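Local coordinates for protein cytochrome P450 (Bacillus megaterium, PDB 5L92) that binds heme and corticosterone and oxidises steroids, probably as a monooxygenase of the cytochrome P450 family, at residues L194-R206 / D229-I241. Sequence-based numbering, arbitrary orientation.
With C0R (corticosterone), chain D; HEM (protoporphyrin IX containing Fe), chain C.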
ATOM      1  N   LEU A 194       9.951  15.996   5.464  1.00 32.56           N
ATOM      2  CA  LEU A 194       9.926  15.356   4.149  1.00 31.68           C
ATOM      3  C   LEU A 194       9.967  16.395   3.032  1.00 31.58           C
ATOM      4  O   LEU A 194      10.729  16.269   2.076  1.00 30.89           O
ATOM      5  CB  LEU A 194       8.680  14.499   3.992  1.00 30.87           C
ATOM      6  CG  LEU A 194       8.610  13.080   4.558  1.00 30.80           C
ATOM      7  CD1 LEU A 194       7.140  12.586   4.557  1.00 29.96           C
ATOM      8  CD2 LEU A 194       9.474  12.204   3.713  1.00 30.13           C
ATOM      9  N   GLU A 195       9.080  17.384   3.093  1.00 31.73           N
ATOM     10  CA  GLU A 195       9.105  18.452   2.097  1.00 32.28           C
ATOM     11  C   GLU A 195      10.472  19.111   2.010  1.00 31.73           C
ATOM     12  O   GLU A 195      11.038  19.237   0.921  1.00 31.27           O
ATOM     13  CB  GLU A 195       8.027  19.484   2.416  1.00 33.79           C
ATOM     14  CG  GLU A 195       6.660  18.934   2.112  1.00 34.12           C
ATOM     15  CD  GLU A 195       5.582  19.850   2.552  1.00 37.33           C
ATOM     16  OE1 GLU A 195       5.885  21.054   2.622  1.00 39.14           O
ATOM     17  OE2 GLU A 195       4.449  19.377   2.833  1.00 37.53           O
ATOM     18  N   THR A 196      11.042  19.514   3.148  1.00 31.94           N
ATOM     19  CA  THR A 196      12.293  20.260   3.051  1.00 32.27           C
ATOM     20  C   THR A 196      13.404  19.364   2.550  1.00 32.27           C
ATOM     21  O   THR A 196      14.258  19.818   1.783  1.00 31.46           O
ATOM     22  CB  THR A 196      12.676  20.931   4.395  1.00 34.40           C
ATOM     23  OG1 THR A 196      12.734  19.970   5.437  1.00 45.26           O
ATOM     24  CG2 THR A 196      11.673  21.968   4.779  1.00 34.21           C
ATOM     25  N   TYR A 197      13.379  18.079   2.923  1.00 32.54           N
ATOM     26  CA  TYR A 197      14.273  17.105   2.307  1.00 32.45           C
ATOM     27  C   TYR A 197      14.181  17.181   0.793  1.00 32.20           C
ATOM     28  O   TYR A 197      15.196  17.332   0.103  1.00 32.60           O
ATOM     29  CB  TYR A 197      13.932  15.676   2.775  1.00 31.78           C
ATOM     30  CG  TYR A 197      14.869  14.638   2.216  1.00 32.80           C
ATOM     31  CD1 TYR A 197      14.629  14.040   0.983  1.00 33.08           C
ATOM     32  CD2 TYR A 197      16.018  14.291   2.903  1.00 34.82           C
ATOM     33  CE1 TYR A 197      15.500  13.128   0.469  1.00 35.08           C
ATOM     34  CE2 TYR A 197      16.891  13.369   2.408  1.00 35.93           C
ATOM     35  CZ  TYR A 197      16.639  12.793   1.177  1.00 36.29           C
ATOM     36  OH  TYR A 197      17.511  11.864   0.648  1.00 36.71           O
ATOM     37  N   PHE A 198      12.967  17.090   0.244  1.00 31.36           N
ATOM     38  CA  PHE A 198      12.870  16.999  -1.205  1.00 32.33           C
ATOM     39  C   PHE A 198      13.072  18.339  -1.914  1.00 32.51           C
ATOM     40  O   PHE A 198      13.430  18.350  -3.092  1.00 33.10           O
ATOM     41  CB  PHE A 198      11.534  16.362  -1.604  1.00 32.29           C
ATOM     42  CG  PHE A 198      11.592  14.850  -1.630  1.00 32.19           C
ATOM     43  CD1 PHE A 198      12.253  14.195  -2.654  1.00 32.54           C
ATOM     44  CD2 PHE A 198      11.038  14.107  -0.606  1.00 31.40           C
ATOM     45  CE1 PHE A 198      12.355  12.812  -2.683  1.00 33.26           C
ATOM     46  CE2 PHE A 198      11.104  12.726  -0.614  1.00 32.93           C
ATOM     47  CZ  PHE A 198      11.770  12.063  -1.644  1.00 34.02           C
ATOM     48  N   TYR A 199      12.847  19.470  -1.253  1.00 31.28           N
ATOM     49  CA  TYR A 199      13.232  20.724  -1.895  1.00 33.63           C
ATOM     50  C   TYR A 199      14.732  20.792  -2.102  1.00 36.26           C
ATOM     51  O   TYR A 199      15.196  21.270  -3.140  1.00 37.89           O
ATOM     52  CB  TYR A 199      12.749  21.920  -1.084  1.00 31.93           C
ATOM     53  CG  TYR A 199      11.308  22.244  -1.389  1.00 30.15           C
ATOM     54  CD1 TYR A 199      10.948  22.669  -2.655  1.00 30.92           C
ATOM     55  CD2 TYR A 199      10.313  22.114  -0.436  1.00 30.65           C
ATOM     56  CE1 TYR A 199       9.666  22.973  -2.963  1.00 32.30           C
ATOM     57  CE2 TYR A 199       9.003  22.433  -0.737  1.00 31.73           C
ATOM     58  CZ  TYR A 199       8.690  22.863  -2.011  1.00 31.77           C
ATOM     59  OH  TYR A 199       7.404  23.168  -2.386  1.00 32.53           O
ATOM     60  N   ARG A 200      15.509  20.291  -1.140  1.00 34.99           N
ATOM     61  CA  ARG A 200      16.954  20.207  -1.338  1.00 36.87           C
ATOM     62  C   ARG A 200      17.293  19.278  -2.501  1.00 37.25           C
ATOM     63  O   ARG A 200      18.013  19.663  -3.424  1.00 37.96           O
ATOM     64  CB  ARG A 200      17.635  19.762  -0.048  1.00 36.27           C
ATOM     65  CG  ARG A 200      19.157  19.741  -0.116  1.00 39.45           C
ATOM     66  CD  ARG A 200      19.775  19.453   1.231  1.00 41.78           C
ATOM     67  NE  ARG A 200      19.218  18.289   1.897  1.00 50.25           N
ATOM     68  CZ  ARG A 200      19.502  17.028   1.589  1.00 53.75           C
ATOM     69  NH1 ARG A 200      20.340  16.727   0.590  1.00 52.76           N
ATOM     70  NH2 ARG A 200      18.932  16.054   2.285  1.00 52.13           N
ATOM     71  N   ILE A 201      16.748  18.085  -2.528  1.00 34.88           N
ATOM     72  CA  ILE A 201      16.982  17.188  -3.633  1.00 34.30           C
ATOM     73  C   ILE A 201      16.722  17.859  -4.991  1.00 36.83           C
ATOM     74  O   ILE A 201      17.465  17.718  -5.922  1.00 38.52           O
ATOM     75  CB  ILE A 201      16.089  15.943  -3.535  1.00 34.27           C
ATOM     76  CG1 ILE A 201      16.340  15.192  -2.256  1.00 33.73           C
ATOM     77  CG2 ILE A 201      16.307  15.051  -4.715  1.00 32.53           C
ATOM     78  CD1 ILE A 201      17.720  14.692  -2.121  1.00 35.04           C
ATOM     79  N   ILE A 202      15.635  18.577  -5.080  1.00 36.42           N
ATOM     80  CA  ILE A 202      15.249  19.260  -6.295  1.00 39.35           C
ATOM     81  C   ILE A 202      16.346  20.253  -6.735  1.00 42.25           C
ATOM     82  O   ILE A 202      16.730  20.292  -7.879  1.00 44.06           O
ATOM     83  CB  ILE A 202      13.848  19.870  -6.130  1.00 38.26           C
ATOM     84  CG1 ILE A 202      12.814  18.776  -5.982  1.00 39.86           C
ATOM     85  CG2 ILE A 202      13.440  20.747  -7.277  1.00 46.16           C
ATOM     86  CD1 ILE A 202      11.462  19.281  -5.555  1.00 40.18           C
ATOM     87  N   GLU A 203      16.826  21.040  -5.793  1.00 43.58           N
ATOM     88  CA  GLU A 203      17.886  21.994  -6.043  1.00 47.41           C
ATOM     89  C   GLU A 203      19.087  21.247  -6.590  1.00 45.53           C
ATOM     90  O   GLU A 203      19.642  21.630  -7.582  1.00 46.03           O
ATOM     91  CB  GLU A 203      18.310  22.704  -4.764  1.00 50.08           C
ATOM     92  CG  GLU A 203      17.478  23.894  -4.344  1.00 62.48           C
ATOM     93  CD  GLU A 203      17.520  24.184  -2.831  1.00 84.21           C
ATOM     94  OE1 GLU A 203      18.598  24.134  -2.182  1.00 74.54           O
ATOM     95  OE2 GLU A 203      16.440  24.458  -2.273  1.00 83.05           O
ATOM     96  N   GLU A 204      19.469  20.172  -5.923  1.00 43.22           N
ATOM     97  CA  GLU A 204      20.625  19.395  -6.359  1.00 45.37           C
ATOM     98  C   GLU A 204      20.454  18.879  -7.787  1.00 48.96           C
ATOM     99  O   GLU A 204      21.430  18.823  -8.548  1.00 52.05           O
ATOM    100  CB  GLU A 204      20.877  18.228  -5.412  1.00 41.44           C
ATOM    101  CG  GLU A 204      21.195  18.605  -4.003  1.00 40.27           C
ATOM    102  CD  GLU A 204      21.352  17.398  -3.091  1.00 40.25           C
ATOM    103  OE1 GLU A 204      20.999  16.256  -3.489  1.00 42.44           O
ATOM    104  OE2 GLU A 204      21.833  17.584  -1.963  1.00 41.46           O
ATOM    105  N   LYS A 205      19.249  18.471  -8.159  1.00 46.48           N
ATOM    106  CA  LYS A 205      19.002  17.916  -9.479  1.00 48.70           C
ATOM    107  C   LYS A 205      18.856  18.928 -10.593  1.00 50.61           C
ATOM    108  O   LYS A 205      19.033  18.606 -11.739  1.00 51.20           O
ATOM    109  CB  LYS A 205      17.822  16.957  -9.462  1.00 45.91           C
ATOM    110  CG  LYS A 205      18.018  15.812  -8.506  1.00 44.36           C
ATOM    111  CD  LYS A 205      17.461  14.501  -8.958  1.00 43.49           C
ATOM    112  CE  LYS A 205      17.893  13.392  -8.021  1.00 39.37           C
ATOM    113  NZ  LYS A 205      18.884  12.537  -8.672  1.00 39.35           N
ATOM    114  N   ARG A 206      18.535  20.155 -10.263  1.00 51.50           N
ATOM    115  CA  ARG A 206      18.469  21.199 -11.281  1.00 52.54           C
ATOM    116  C   ARG A 206      19.864  21.436 -11.828  1.00 52.59           C
ATOM    117  O   ARG A 206      20.038  21.841 -12.943  1.00 54.39           O
ATOM    118  CB  ARG A 206      17.947  22.484 -10.702  1.00 50.59           C
ATOM    119  CG  ARG A 206      16.473  22.517 -10.626  1.00 52.12           C
ATOM    120  CD  ARG A 206      15.932  23.895 -10.788  1.00 55.75           C
ATOM    121  NE  ARG A 206      14.585  23.756 -11.227  1.00 54.89           N
ATOM    122  CZ  ARG A 206      13.563  23.792 -10.416  1.00 59.51           C
ATOM    123  NH1 ARG A 206      13.761  24.024  -9.131  1.00 63.35           N
ATOM    124  NH2 ARG A 206      12.353  23.642 -10.909  1.00 55.27           N
ATOM    125  N   ASP A 229       7.027  23.169  -8.486  1.00 41.97           N
ATOM    126  CA  ASP A 229       7.995  22.435  -7.694  1.00 41.51           C
ATOM    127  C   ASP A 229       7.338  21.742  -6.517  1.00 37.97           C
ATOM    128  O   ASP A 229       7.737  20.626  -6.172  1.00 35.62           O
ATOM    129  CB  ASP A 229       9.100  23.352  -7.202  1.00 41.27           C
ATOM    130  CG  ASP A 229      10.098  23.678  -8.282  1.00 46.42           C
ATOM    131  OD1 ASP A 229      10.096  23.014  -9.338  1.00 47.62           O
ATOM    132  OD2 ASP A 229      10.905  24.601  -8.079  1.00 49.25           O
ATOM    133  N   GLU A 230       6.348  22.385  -5.883  1.00 38.45           N
ATOM    134  CA  GLU A 230       5.608  21.731  -4.812  1.00 38.54           C
ATOM    135  C   GLU A 230       4.985  20.433  -5.311  1.00 37.45           C
ATOM    136  O   GLU A 230       4.877  19.455  -4.559  1.00 35.75           O
ATOM    137  CB  GLU A 230       4.525  22.674  -4.259  1.00 38.14           C
ATOM    138  CG  GLU A 230       3.802  22.173  -2.988  1.00 41.85           C
ATOM    139  CD  GLU A 230       2.642  23.051  -2.561  1.00 41.50           C
ATOM    140  OE1 GLU A 230       2.028  23.709  -3.424  1.00 44.79           O
ATOM    141  OE2 GLU A 230       2.338  23.080  -1.359  1.00 42.73           O
ATOM    142  N   GLU A 231       4.550  20.412  -6.572  1.00 37.91           N
ATOM    143  CA  GLU A 231       3.905  19.217  -7.110  1.00 37.96           C
ATOM    144  C   GLU A 231       4.918  18.091  -7.300  1.00 35.99           C
ATOM    145  O   GLU A 231       4.624  16.924  -7.002  1.00 34.37           O
ATOM    146  CB  GLU A 231       3.187  19.563  -8.408  1.00 40.71           C
ATOM    147  CG  GLU A 231       1.801  20.163  -8.151  1.00 40.72           C
ATOM    148  CD  GLU A 231       1.145  20.815  -9.376  1.00 46.31           C
ATOM    149  OE1 GLU A 231       1.735  20.776 -10.473  1.00 50.19           O
ATOM    150  OE2 GLU A 231       0.034  21.368  -9.234  1.00 45.72           O
ATOM    151  N   ILE A 232       6.136  18.432  -7.721  1.00 36.03           N
ATOM    152  CA  ILE A 232       7.177  17.424  -7.828  1.00 35.64           C
ATOM    153  C   ILE A 232       7.538  16.885  -6.449  1.00 34.63           C
ATOM    154  O   ILE A 232       7.698  15.670  -6.262  1.00 34.18           O
ATOM    155  CB  ILE A 232       8.404  18.000  -8.566  1.00 35.60           C
ATOM    156  CG1 ILE A 232       7.971  18.516  -9.937  1.00 36.59           C
ATOM    157  CG2 ILE A 232       9.529  16.926  -8.680  1.00 35.65           C
ATOM    158  CD1 ILE A 232       9.086  19.025 -10.770  1.00 42.36           C
ATOM    159  N   VAL A 233       7.663  17.773  -5.461  1.00 34.16           N
ATOM    160  CA  VAL A 233       7.912  17.335  -4.089  1.00 34.00           C
ATOM    161  C   VAL A 233       6.793  16.413  -3.610  1.00 34.23           C
ATOM    162  O   VAL A 233       7.051  15.357  -3.030  1.00 32.77           O
ATOM    163  CB  VAL A 233       8.094  18.550  -3.163  1.00 34.54           C
ATOM    164  CG1 VAL A 233       8.008  18.164  -1.682  1.00 32.57           C
ATOM    165  CG2 VAL A 233       9.455  19.175  -3.425  1.00 33.13           C
ATOM    166  N   GLY A 234       5.539  16.803  -3.844  1.00 34.13           N
ATOM    167  CA  GLY A 234       4.416  16.003  -3.370  1.00 35.24           C
ATOM    168  C   GLY A 234       4.406  14.597  -3.965  1.00 34.41           C
ATOM    169  O   GLY A 234       4.197  13.610  -3.256  1.00 32.38           O
ATOM    170  N   PHE A 235       4.640  14.489  -5.273  1.00 33.28           N
ATOM    171  CA  PHE A 235       4.671  13.184  -5.921  1.00 34.04           C
ATOM    172  C   PHE A 235       5.860  12.365  -5.432  1.00 32.30           C
ATOM    173  O   PHE A 235       5.724  11.170  -5.133  1.00 31.02           O
ATOM    174  CB  PHE A 235       4.694  13.376  -7.442  1.00 36.27           C
ATOM    175  CG  PHE A 235       4.797  12.089  -8.220  1.00 33.90           C
ATOM    176  CD1 PHE A 235       3.664  11.323  -8.492  1.00 34.63           C
ATOM    177  CD2 PHE A 235       6.025  11.666  -8.693  1.00 33.36           C
ATOM    178  CE1 PHE A 235       3.768  10.125  -9.210  1.00 35.16           C
ATOM    179  CE2 PHE A 235       6.141  10.476  -9.412  1.00 34.37           C
ATOM    180  CZ  PHE A 235       5.016   9.710  -9.677  1.00 35.02           C
ATOM    181  N   SER A 236       7.015  13.006  -5.277  1.00 32.75           N
ATOM    182  CA  SER A 236       8.182  12.305  -4.764  1.00 32.71           C
ATOM    183  C   SER A 236       7.915  11.738  -3.376  1.00 31.16           C
ATOM    184  O   SER A 236       8.273  10.585  -3.090  1.00 30.06           O
ATOM    185  CB  SER A 236       9.378  13.247  -4.767  1.00 33.29           C
ATOM    186  OG  SER A 236       9.645  13.627  -6.104  1.00 33.76           O
ATOM    187  N   ILE A 237       7.237  12.510  -2.521  1.00 30.78           N
ATOM    188  CA  ILE A 237       6.924  12.026  -1.175  1.00 31.65           C
ATOM    189  C   ILE A 237       5.956  10.852  -1.236  1.00 29.65           C
ATOM    190  O   ILE A 237       6.136   9.849  -0.541  1.00 28.37           O
ATOM    191  CB  ILE A 237       6.379  13.179  -0.300  1.00 30.87           C
ATOM    192  CG1 ILE A 237       7.533  14.135   0.109  1.00 31.42           C
ATOM    193  CG2 ILE A 237       5.689  12.646   0.952  1.00 30.63           C
ATOM    194  CD1 ILE A 237       7.060  15.501   0.565  1.00 31.36           C
ATOM    195  N   LEU A 238       4.918  10.963  -2.059  1.00 30.27           N
ATOM    196  CA  LEU A 238       3.965   9.870  -2.205  1.00 29.92           C
ATOM    197  C   LEU A 238       4.679   8.583  -2.581  1.00 29.62           C
ATOM    198  O   LEU A 238       4.430   7.532  -1.983  1.00 28.39           O
ATOM    199  CB  LEU A 238       2.934  10.238  -3.260  1.00 29.62           C
ATOM    200  CG  LEU A 238       1.850   9.218  -3.641  1.00 29.38           C
ATOM    201  CD1 LEU A 238       0.997   8.791  -2.423  1.00 30.81           C
ATOM    202  CD2 LEU A 238       1.001   9.843  -4.723  1.00 29.71           C
ATOM    203  N   LEU A 239       5.611   8.659  -3.536  1.00 29.01           N
ATOM    204  CA  LEU A 239       6.328   7.464  -3.969  1.00 29.19           C
ATOM    205  C   LEU A 239       7.222   6.959  -2.867  1.00 29.38           C
ATOM    206  O   LEU A 239       7.304   5.748  -2.628  1.00 28.57           O
ATOM    207  CB  LEU A 239       7.166   7.733  -5.218  1.00 30.42           C
ATOM    208  CG  LEU A 239       6.500   8.041  -6.543  1.00 32.96           C
ATOM    209  CD1 LEU A 239       7.614   8.019  -7.620  1.00 38.22           C
ATOM    210  CD2 LEU A 239       5.410   7.114  -6.899  1.00 31.53           C
ATOM    211  N   LEU A 240       7.886   7.875  -2.165  1.00 28.91           N
ATOM    212  CA  LEU A 240       8.750   7.454  -1.072  1.00 28.78           C
ATOM    213  C   LEU A 240       7.967   6.638  -0.051  1.00 29.34           C
ATOM    214  O   LEU A 240       8.400   5.560   0.360  1.00 28.48           O
ATOM    215  CB  LEU A 240       9.383   8.650  -0.389  1.00 29.82           C
ATOM    216  CG  LEU A 240      10.372   8.261   0.696  1.00 30.40           C
ATOM    217  CD1 LEU A 240      11.522   7.454   0.067  1.00 30.39           C
ATOM    218  CD2 LEU A 240      10.875   9.502   1.406  1.00 29.98           C
ATOM    219  N   ILE A 241       6.821   7.163   0.378  1.00 28.47           N
ATOM    220  CA  ILE A 241       6.026   6.501   1.403  1.00 31.09           C
ATOM    221  C   ILE A 241       5.509   5.173   0.868  1.00 28.96           C
ATOM    222  O   ILE A 241       5.571   4.152   1.555  1.00 28.72           O
ATOM    223  CB  ILE A 241       4.878   7.416   1.875  1.00 29.82           C
ATOM    224  CG1 ILE A 241       5.450   8.696   2.490  1.00 30.61           C
ATOM    225  CG2 ILE A 241       4.039   6.700   2.907  1.00 29.80           C
ATOM    226  CD1 ILE A 241       4.418   9.706   2.953  1.00 31.91           C
TER
HETATM  227  C1  C0R D 502      -1.746   4.381  -0.198  1.00 33.03           C
HETATM  228  C2  C0R D 502      -1.364   3.308  -1.233  1.00 31.25           C
HETATM  229  C3  C0R D 502      -0.039   3.607  -2.074  1.00 29.40           C
HETATM  230  C4  C0R D 502       1.055   4.558  -1.376  1.00 34.16           C
HETATM  231  C5  C0R D 502       0.693   5.261  -0.067  1.00 34.29           C
HETATM  232  C6  C0R D 502       1.784   6.151   0.659  1.00 34.55           C
HETATM  233  C7  C0R D 502       1.121   7.583   1.056  1.00 37.48           C
HETATM  234  C8  C0R D 502      -0.178   7.411   1.820  1.00 37.78           C
HETATM  235  C9  C0R D 502      -1.233   6.474   1.090  1.00 36.67           C
HETATM  236  C10 C0R D 502      -0.702   5.077   0.607  1.00 35.49           C
HETATM  237  C11 C0R D 502      -2.583   6.440   1.965  1.00 37.60           C
HETATM  238  C12 C0R D 502      -3.113   7.960   2.306  1.00 41.16           C
HETATM  239  C13 C0R D 502      -2.098   8.833   3.012  1.00 41.67           C
HETATM  240  C14 C0R D 502      -0.717   8.822   2.125  1.00 40.55           C
HETATM  241  C15 C0R D 502       0.104   9.600   2.827  1.00 40.87           C
HETATM  242  C16 C0R D 502      -0.854  10.797   3.342  1.00 40.73           C
HETATM  243  C17 C0R D 502      -2.401  10.155   3.042  1.00 45.39           C
HETATM  244  C18 C0R D 502      -1.833   8.305   4.462  1.00 40.23           C
HETATM  245  C19 C0R D 502      -0.355   4.149   1.794  1.00 34.41           C
HETATM  246  C20 C0R D 502      -3.425  10.630   4.111  1.00 51.02           C
HETATM  247  C21 C0R D 502      -4.847  11.073   3.736  1.00 53.95           C
HETATM  248  O1  C0R D 502       0.280   3.104  -3.146  1.00 29.12           O
HETATM  249  O2  C0R D 502      -2.389   5.772   3.098  1.00 36.62           O
HETATM  250  O3  C0R D 502      -3.093  10.664   5.291  1.00 50.49           O
HETATM  251  O4  C0R D 502      -5.563  11.245   4.955  1.00 53.69           O
HETATM  252  CHA HEM C 501      -2.647   4.557  -5.439  1.00 26.11           C
HETATM  253  CHB HEM C 501      -2.430   0.258  -3.117  1.00 24.31           C
HETATM  254  CHC HEM C 501       2.243  -0.168  -4.156  1.00 25.51           C
HETATM  255  CHD HEM C 501       2.100   4.305  -6.004  1.00 26.34           C
HETATM  256  C1A HEM C 501      -2.990   3.394  -4.761  1.00 25.59           C
HETATM  257  C2A HEM C 501      -4.332   3.021  -4.370  1.00 25.52           C
HETATM  258  C3A HEM C 501      -4.267   1.849  -3.722  1.00 25.46           C
HETATM  259  C4A HEM C 501      -2.888   1.419  -3.701  1.00 25.00           C
HETATM  260  CMA HEM C 501      -5.457   1.072  -3.125  1.00 25.60           C
HETATM  261  CAA HEM C 501      -5.621   3.848  -4.634  1.00 25.60           C
HETATM  262  CBA HEM C 501      -5.658   5.146  -3.826  1.00 26.25           C
HETATM  263  CGA HEM C 501      -7.027   5.772  -3.819  1.00 27.06           C
HETATM  264  O1A HEM C 501      -7.874   5.433  -4.655  1.00 25.97           O
HETATM  265  O2A HEM C 501      -7.312   6.617  -2.953  1.00 28.18           O
HETATM  266  C1B HEM C 501      -1.170  -0.280  -3.217  1.00 24.65           C
HETATM  267  C2B HEM C 501      -0.742  -1.616  -2.824  1.00 25.53           C
HETATM  268  C3B HEM C 501       0.568  -1.705  -3.110  1.00 25.72           C
HETATM  269  C4B HEM C 501       0.992  -0.439  -3.675  1.00 25.22           C
HETATM  270  CMB HEM C 501      -1.665  -2.701  -2.237  1.00 24.70           C
HETATM  271  CAB HEM C 501       1.545  -2.889  -2.958  1.00 25.76           C
HETATM  272  CBB HEM C 501       1.142  -4.169  -2.917  1.00 27.93           C
HETATM  273  C1C HEM C 501       2.614   1.013  -4.756  1.00 25.88           C
HETATM  274  C2C HEM C 501       3.950   1.378  -5.142  1.00 26.40           C
HETATM  275  C3C HEM C 501       3.902   2.591  -5.662  1.00 27.20           C
HETATM  276  C4C HEM C 501       2.551   3.077  -5.587  1.00 25.62           C
HETATM  277  CMC HEM C 501       5.228   0.506  -5.041  1.00 26.76           C
HETATM  278  CAC HEM C 501       5.158   3.313  -6.164  1.00 27.57           C
HETATM  279  CBC HEM C 501       5.229   3.731  -7.424  1.00 32.84           C
HETATM  280  C1D HEM C 501       0.818   4.773  -6.014  1.00 26.38           C
HETATM  281  C2D HEM C 501       0.417   6.078  -6.498  1.00 27.87           C
HETATM  282  C3D HEM C 501      -0.914   6.167  -6.355  1.00 28.09           C
HETATM  283  C4D HEM C 501      -1.366   4.914  -5.759  1.00 27.22           C
HETATM  284  CMD HEM C 501       1.426   7.120  -7.052  1.00 27.92           C
HETATM  285  CAD HEM C 501      -1.849   7.347  -6.719  1.00 28.95           C
HETATM  286  CBD HEM C 501      -2.440   7.169  -8.131  1.00 29.65           C
HETATM  287  CGD HEM C 501      -3.481   8.209  -8.496  1.00 31.41           C
HETATM  288  O1D HEM C 501      -3.742   8.419  -9.703  1.00 32.45           O
HETATM  289  O2D HEM C 501      -4.100   8.841  -7.602  1.00 31.70           O
HETATM  290  NA  HEM C 501      -2.111   2.401  -4.350  1.00 26.91           N
HETATM  291  NB  HEM C 501      -0.079   0.403  -3.709  1.00 25.96           N
HETATM  292  NC  HEM C 501       1.783   2.084  -5.033  1.00 27.49           N
HETATM  293  ND  HEM C 501      -0.290   4.117  -5.545  1.00 27.57           N
HETATM  294 FE   HEM C 501      -0.152   2.213  -4.749  1.00 22.92          FE
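Segments 194-206 and 229-241, both helical, cross at 116° between their N-to-C directions, with axes 9.4 Å apart at closest approach and Phe198 and Val233 nearest in the backbone. In the cytochrome P450 fold these correspond to the G helix lying across the long central helix that passes over the heme, whose Leu238 and Ile241 touch corticosterone and whose Leu238 and Leu239 touch the heme. The packing is knobs-into-holes in both directions: Phe198 sits among Val233, Ser236, Ile237 and Leu240, and Val233 among Glu195, Phe198 and Tyr199, with the position of Ile202 beside it doubtful. Ser236 CB lies over one face of the Phe198 ring, 3.9 Å from its centroid, a CH-pi contact, while Tyr197 covers the opposite face and Leu240 CD2 meets the edge, 3.8 Å from Phe198 CE2. With CG2 anti to its carbonyl carbon, Val233 directs that methyl over the centre of the Tyr199 ring, 11° off the normal. Leu194 CD1 extends the apolar seam to Ile237 CG2 at 3.9 Å. At the other end Arg206 grips Asp229 end-on, a two-bond salt bridge: Arg206 NH1 reaches Asp229 OD2 from above the carboxylate plane at 3.1 Å, and Arg206 NH2 meets the syn lone pair of Asp229 OD1 at 2.8 Å and 158°.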